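Local coordinates for protein Cel44C (Paenibacillus polymyxa, PDB 3ZQ9) that probably cleaves internal beta-1,4 linkages in the glucan backbone of xyloglucan and related cellulosic polysaccharides, through this family 44 glycoside hydrolase module, at residues A[282-287]-A[356-361]; A[42-47]-A[389-394]. The protein carries 2 engineered substitutions. All coordinates share one frame; numbering follows the deposited sequence.

Interaction 1: residues A[282-287]-A[356-361]; sequences DVHWYP and MTEYSY. With NOY ((2R,3S,4R,5R)-5-(hydroxymethyl)piperidine-2,3,4-triol), chain B.
Glu358 lies across the His284 imidazole like a lid. Its CG stands 3.7 Å from the ring centroid, over the face, and its carboxylate stacks over the rim of the same face with the planes 23° apart. Thr357 OG1 sits at the edge of the imidazole, in its plane, 3.0 Å from His284 NE2, while ND1 is bonded to Glu187. Tyr286 reaches the OE1 end of the same carboxylate; its CG is anti to its carbonyl carbon (chi1 -70°), leaning the phenol back over 358-360. There the ring covers Tyr359 CA, and its OH donates to Glu358 OE1 at 2.6 Å, arriving on the anti side, 23° out of the carboxylate plane. Replacing Tyr286 by a phenylalanine would probably leave OE1 without this donor and the carboxylate freer to turn.

On the other face of the sheet Trp285 packs on Met356, which bends at its thioether so that CE lies 3.8 Å from Trp285 CB, with the sulfur obliquely beside the indole. In the loops that follow, Pro287 CG is the bump pressed against one face of the Tyr361 ring, 3.6 Å from its centroid, while a water bridges Trp285 NE1 and Tyr361 OH. Backbone bonds Thr357 N to Val283 O and Trp285 N to Glu358 O (both 2.9 Å) join the sixth and seventh parallel strands of the TIM barrel.

At the strand ends Glu358 OE1 also accepts the ring N of the piperidine inhibitor at 2.6 Å, and OE2 meets both inhibitor O2 and Arg44. A glutamate at the end of the seventh strand, bonded to the group that mimics a sugar's anomeric centre, is consistent with the nucleophile of retaining TIM-barrel glycosidases, its carboxylate aimed by Tyr286 and Arg44.

Interaction 2: residues A[42-47]-A[389-394]; sequences ARRLGG and NYWKLK. With NOY ((2R,3S,4R,5R)-5-(hydroxymethyl)piperidine-2,3,4-triol), chain B; BGC (beta-D-glucopyranose), chain C.
The ligand site at the C-terminal ends of the barrel strands is where Arg44, Gly46 and Gly47 meet the indole of Trp391. The benzene end of the indole points at the turn after strand 42-45: Trp391 CZ3 comes 3.7 Å from Gly46 O, which lies at the ring edge in its plane, and 4.0 Å from Arg44 NH1. Trp391 CZ3 meets the edge of the guanidinium, whose plane is turned 72° from the indole, and the two are not stacked. The extended Arg44 chain, with CG anti to the backbone N (chi1 167°), carries the guanidinium up to this spot, where Gly46 CA covers its centre, 3.6 Å above its plane. Asn31 also takes a hydrogen bond from NH1. Gly47 CA lies 4.2 Å from Trp391 CZ3.

Strands 42-45 and 387-390 are the second and eighth of the TIM barrel. Strand 29-30 runs between them, so no backbone bond joins the pair, and inside the barrel the Asn389 side chain packs against Arg44 CB.

One face of Trp391 supports the ligand, a glucose joined through its C1 to O4 of the piperidine. NOY C3 stands 3.6 Å above the indole plane, offset toward the rim, and Trp391 NE1 is 3.3 Å from NOY O4. At the six-membered ring, Trp391 CZ2 approaches O5 of the glucose to 3.1 Å, so the indole spans the junction of the two sugar-like rings. Beside the indole, Gly47 CA comes 3.3 Å from NOY O2.

Both contacts belong to the eight-stranded parallel TIM barrel, their centres about 9 Å apart, and both touch the piperidine inhibitor at its mouth. Along the chain interaction 1 is nested within interaction 2: 42-47, 282-287, 356-361, then 389-394. Strands 353-359 and 387-390 are barrel neighbours, so probable hydrogen bonds from Asn389 N to Met356 O (2.9 Å) and from Trp391 N to Tyr359 O (3.0 Å) tie the two contacts together. Tyr286 OH also packs on Trp391 CB, and Arg44 NH2 lies beside His284 NE2. Strand 353-359 supplies the carboxylate and the chain after strand 387-390 the indole, while residues on or just after strands 42-45 and 280-285 pack round them.

Interaction 1: residues A[282-287]-A[356-361]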
# COMPACT_ATOMS: atom_id res chain seq x y z
N ASP A 282 1.79 -6.49 -7.18
CA ASP A 282 1.99 -5.92 -5.86
C ASP A 282 3.42 -5.36 -5.84
O ASP A 282 4.39 -6.09 -6.06
CB ASP A 282 1.85 -7.09 -4.85
CG ASP A 282 2.10 -6.69 -3.38
OD1 ASP A 282 2.81 -5.69 -3.10
OD2 ASP A 282 1.59 -7.42 -2.46
N VAL A 283 3.52 -4.05 -5.60
CA VAL A 283 4.83 -3.36 -5.45
C VAL A 283 4.90 -2.53 -4.18
O VAL A 283 3.90 -2.10 -3.63
CB VAL A 283 5.16 -2.44 -6.65
CG1 VAL A 283 5.21 -3.25 -7.95
CG2 VAL A 283 4.13 -1.28 -6.81
N HIS A 284 6.14 -2.27 -3.76
CA HIS A 284 6.44 -1.28 -2.71
C HIS A 284 7.12 -0.09 -3.37
O HIS A 284 7.88 -0.26 -4.33
CB HIS A 284 7.42 -1.93 -1.71
CG HIS A 284 6.80 -3.07 -0.97
ND1 HIS A 284 7.51 -3.92 -0.14
CD2 HIS A 284 5.52 -3.54 -0.98
CE1 HIS A 284 6.68 -4.84 0.35
NE2 HIS A 284 5.47 -4.61 -0.13
N TRP A 285 6.82 1.11 -2.90
CA TRP A 285 7.32 2.32 -3.56
C TRP A 285 7.74 3.30 -2.48
O TRP A 285 6.91 3.97 -1.89
CB TRP A 285 6.20 2.91 -4.42
CG TRP A 285 6.56 4.23 -5.11
CD1 TRP A 285 6.14 5.49 -4.75
CD2 TRP A 285 7.42 4.40 -6.25
NE1 TRP A 285 6.67 6.43 -5.61
CE2 TRP A 285 7.44 5.79 -6.54
CE3 TRP A 285 8.13 3.51 -7.08
CZ2 TRP A 285 8.15 6.32 -7.63
CZ3 TRP A 285 8.87 4.06 -8.16
CH2 TRP A 285 8.87 5.43 -8.41
N TYR A 286 9.05 3.41 -2.28
CA TYR A 286 9.56 4.42 -1.38
C TYR A 286 10.31 5.41 -2.26
O TYR A 286 11.29 5.04 -2.90
CB TYR A 286 10.52 3.79 -0.38
CG TYR A 286 9.81 2.91 0.61
CD1 TYR A 286 9.14 3.48 1.69
CD2 TYR A 286 9.81 1.52 0.48
CE1 TYR A 286 8.50 2.69 2.65
CE2 TYR A 286 9.13 0.71 1.41
CZ TYR A 286 8.51 1.30 2.51
OH TYR A 286 7.88 0.52 3.47
N PRO A 287 9.79 6.63 -2.36
CA PRO A 287 10.40 7.62 -3.27
C PRO A 287 11.92 7.72 -3.06
O PRO A 287 12.40 7.73 -1.91
CB PRO A 287 9.75 8.91 -2.82
CG PRO A 287 8.31 8.48 -2.49
CD PRO A 287 8.52 7.11 -1.77
N MET A 356 -0.09 -0.96 -4.20
CA MET A 356 1.15 -0.43 -3.66
C MET A 356 1.15 -0.75 -2.15
O MET A 356 0.62 0.02 -1.33
CB MET A 356 1.20 1.08 -3.93
CG MET A 356 2.53 1.72 -3.48
SD MET A 356 2.48 3.51 -3.85
CE MET A 356 2.62 3.43 -5.61
N THR A 357 1.69 -1.92 -1.78
CA THR A 357 1.40 -2.49 -0.43
C THR A 357 2.34 -1.98 0.65
O THR A 357 2.16 -2.32 1.80
CB THR A 357 1.42 -4.03 -0.43
OG1 THR A 357 2.64 -4.49 -0.98
CG2 THR A 357 0.26 -4.57 -1.31
N GLU A 358 3.34 -1.17 0.27
CA GLU A 358 4.11 -0.33 1.20
C GLU A 358 4.50 0.93 0.45
O GLU A 358 4.89 0.83 -0.72
CB GLU A 358 5.40 -1.01 1.65
CG GLU A 358 5.21 -2.23 2.62
CD GLU A 358 6.56 -2.83 3.04
OE1 GLU A 358 7.58 -2.07 3.03
OE2 GLU A 358 6.61 -4.05 3.37
N TYR A 359 4.46 2.07 1.13
CA TYR A 359 5.00 3.35 0.62
C TYR A 359 5.02 4.33 1.78
O TYR A 359 4.32 4.14 2.77
CB TYR A 359 4.15 3.91 -0.54
CG TYR A 359 2.77 4.41 -0.15
CD1 TYR A 359 1.67 3.52 0.01
CD2 TYR A 359 2.55 5.77 -0.01
CE1 TYR A 359 0.39 4.01 0.33
CE2 TYR A 359 1.29 6.29 0.32
CZ TYR A 359 0.21 5.41 0.47
OH TYR A 359 -1.02 5.94 0.76
N SER A 360 5.82 5.37 1.63
CA SER A 360 5.86 6.47 2.58
C SER A 360 6.58 7.58 1.89
O SER A 360 7.51 7.33 1.09
CB SER A 360 6.68 6.10 3.81
OG SER A 360 6.90 7.28 4.60
N TYR A 361 6.15 8.80 2.18
CA TYR A 361 6.79 9.99 1.62
C TYR A 361 7.60 10.68 2.73
O TYR A 361 8.13 11.78 2.51
CB TYR A 361 5.73 10.95 1.02
CG TYR A 361 5.38 10.44 -0.36
CD1 TYR A 361 4.64 9.24 -0.49
CD2 TYR A 361 5.85 11.09 -1.52
CE1 TYR A 361 4.38 8.69 -1.76
CE2 TYR A 361 5.60 10.55 -2.81
CZ TYR A 361 4.88 9.35 -2.92
OH TYR A 361 4.66 8.77 -4.16
O4 NOY B . 10.49 -2.31 7.48
C4 NOY B . 10.73 -2.73 6.12
C3 NOY B . 9.65 -3.74 5.66
O3 NOY B . 9.65 -4.91 6.47
C2 NOY B . 9.94 -4.15 4.20
N NOY B . 9.98 -2.98 3.30
C7 NOY B . 10.89 -1.90 3.74
C5 NOY B . 10.58 -1.52 5.19
C6 NOY B . 11.41 -0.32 5.67
O2 NOY B . 8.98 -5.09 3.73
O6 NOY B . 12.81 -0.58 5.50
O HOH W 1 6.45 9.60 -6.05

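Interaction 2: residues A[42-47]-A[389-394]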
# COMPACT_ATOMS: atom_id res chain seq x y z
N ALA A 42 -8.49 -1.03 4.58
CA ALA A 42 -7.61 -2.18 4.25
C ALA A 42 -6.44 -2.25 5.20
O ALA A 42 -5.87 -1.23 5.58
CB ALA A 42 -7.11 -2.10 2.79
N ARG A 43 -6.09 -3.46 5.60
CA ARG A 43 -4.95 -3.68 6.50
C ARG A 43 -4.12 -4.80 5.94
O ARG A 43 -4.68 -5.78 5.41
CB ARG A 43 -5.46 -4.03 7.90
CG ARG A 43 -6.16 -2.82 8.58
CD ARG A 43 -6.78 -3.23 9.91
NE ARG A 43 -5.81 -3.46 11.01
CZ ARG A 43 -5.63 -4.63 11.63
NH1 ARG A 43 -6.25 -5.73 11.21
NH2 ARG A 43 -4.79 -4.72 12.65
N ARG A 44 -2.80 -4.69 6.10
CA ARG A 44 -1.89 -5.71 5.61
C ARG A 44 -1.04 -6.27 6.74
O ARG A 44 -0.50 -5.50 7.57
CB ARG A 44 -0.94 -5.11 4.54
CG ARG A 44 0.28 -6.00 4.16
CD ARG A 44 0.96 -5.35 2.94
NE ARG A 44 2.08 -6.13 2.36
CZ ARG A 44 3.37 -5.92 2.64
NH1 ARG A 44 3.70 -5.05 3.61
NH2 ARG A 44 4.34 -6.63 1.98
N LEU A 45 -0.87 -7.59 6.73
CA LEU A 45 0.08 -8.25 7.62
C LEU A 45 1.21 -8.74 6.70
O LEU A 45 1.08 -9.77 6.02
CB LEU A 45 -0.61 -9.41 8.41
CG LEU A 45 0.31 -10.20 9.37
CD1 LEU A 45 0.83 -9.30 10.50
CD2 LEU A 45 -0.39 -11.44 9.94
N GLY A 46 2.31 -7.97 6.65
CA GLY A 46 3.30 -8.17 5.55
C GLY A 46 4.61 -7.60 5.99
O GLY A 46 4.72 -7.12 7.11
N GLY A 47 5.61 -7.67 5.11
CA GLY A 47 6.89 -7.07 5.44
C GLY A 47 7.91 -8.15 5.84
O GLY A 47 7.61 -9.35 5.81
N ASN A 389 -1.06 0.63 0.93
CA ASN A 389 -0.90 0.50 2.39
C ASN A 389 0.35 1.28 2.81
O ASN A 389 1.46 0.97 2.42
CB ASN A 389 -0.73 -0.99 2.77
CG ASN A 389 -1.90 -1.88 2.31
OD1 ASN A 389 -2.82 -2.22 3.12
ND2 ASN A 389 -1.90 -2.27 1.07
N TYR A 390 0.14 2.32 3.60
CA TYR A 390 1.25 3.09 4.16
C TYR A 390 2.11 2.17 5.05
O TYR A 390 1.59 1.23 5.69
CB TYR A 390 0.64 4.19 5.00
CG TYR A 390 1.62 4.96 5.81
CD1 TYR A 390 2.51 5.83 5.20
CD2 TYR A 390 1.64 4.85 7.19
CE1 TYR A 390 3.44 6.57 5.99
CE2 TYR A 390 2.55 5.60 7.98
CZ TYR A 390 3.43 6.45 7.33
OH TYR A 390 4.38 7.19 8.01
N TRP A 391 3.42 2.43 5.07
CA TRP A 391 4.34 1.73 6.00
C TRP A 391 5.05 2.79 6.87
O TRP A 391 5.61 3.72 6.34
CB TRP A 391 5.39 0.91 5.21
CG TRP A 391 6.27 0.15 6.16
CD1 TRP A 391 7.38 0.66 6.81
CD2 TRP A 391 6.13 -1.20 6.59
NE1 TRP A 391 7.91 -0.30 7.65
CE2 TRP A 391 7.15 -1.45 7.55
CE3 TRP A 391 5.22 -2.22 6.29
CZ2 TRP A 391 7.31 -2.70 8.19
CZ3 TRP A 391 5.38 -3.48 6.93
CH2 TRP A 391 6.39 -3.69 7.89
N LYS A 392 4.99 2.65 8.20
CA LYS A 392 5.63 3.58 9.11
C LYS A 392 7.16 3.43 9.08
O LYS A 392 7.68 2.45 9.63
CB LYS A 392 5.17 3.28 10.55
CG LYS A 392 3.68 3.49 10.81
CD LYS A 392 3.38 3.16 12.30
CE LYS A 392 3.90 4.24 13.22
NZ LYS A 392 3.66 3.77 14.68
N LEU A 393 7.87 4.41 8.51
CA LEU A 393 9.33 4.37 8.53
C LEU A 393 9.85 4.96 9.84
O LEU A 393 11.02 4.80 10.17
CB LEU A 393 9.91 5.18 7.38
CG LEU A 393 9.65 4.59 6.00
CD1 LEU A 393 10.17 5.55 4.96
CD2 LEU A 393 10.29 3.18 5.86
N LYS A 394 9.00 5.67 10.56
CA LYS A 394 9.38 6.25 11.85
C LYS A 394 8.45 5.62 12.89
O LYS A 394 7.23 5.62 12.72
CB LYS A 394 9.14 7.75 11.75
CG LYS A 394 9.25 8.52 13.03
CD LYS A 394 9.71 9.92 12.67
CE LYS A 394 9.77 10.85 13.83
NZ LYS A 394 9.25 12.14 13.26
O4 NOY B . 10.49 -2.31 7.48
C4 NOY B . 10.73 -2.73 6.12
C3 NOY B . 9.65 -3.74 5.66
O3 NOY B . 9.65 -4.91 6.47
C2 NOY B . 9.94 -4.15 4.20
N NOY B . 9.98 -2.98 3.30
C7 NOY B . 10.89 -1.90 3.74
C5 NOY B . 10.58 -1.52 5.19
C6 NOY B . 11.41 -0.32 5.67
O2 NOY B . 8.98 -5.09 3.73
O6 NOY B . 12.81 -0.58 5.50
C2 BGC C . 11.52 -2.12 9.64
C3 BGC C . 11.94 -2.95 10.85
C4 BGC C . 10.77 -3.88 11.21
C5 BGC C . 10.41 -4.82 10.06
C6 BGC C . 9.18 -5.66 10.42
C1 BGC C . 11.07 -3.07 8.53
O2 BGC C . 12.61 -1.42 9.08
O3 BGC C . 12.19 -2.05 11.96
O4 BGC C . 11.05 -4.57 12.42
O5 BGC C . 10.08 -3.97 8.95
O6 BGC C . 8.88 -6.54 9.33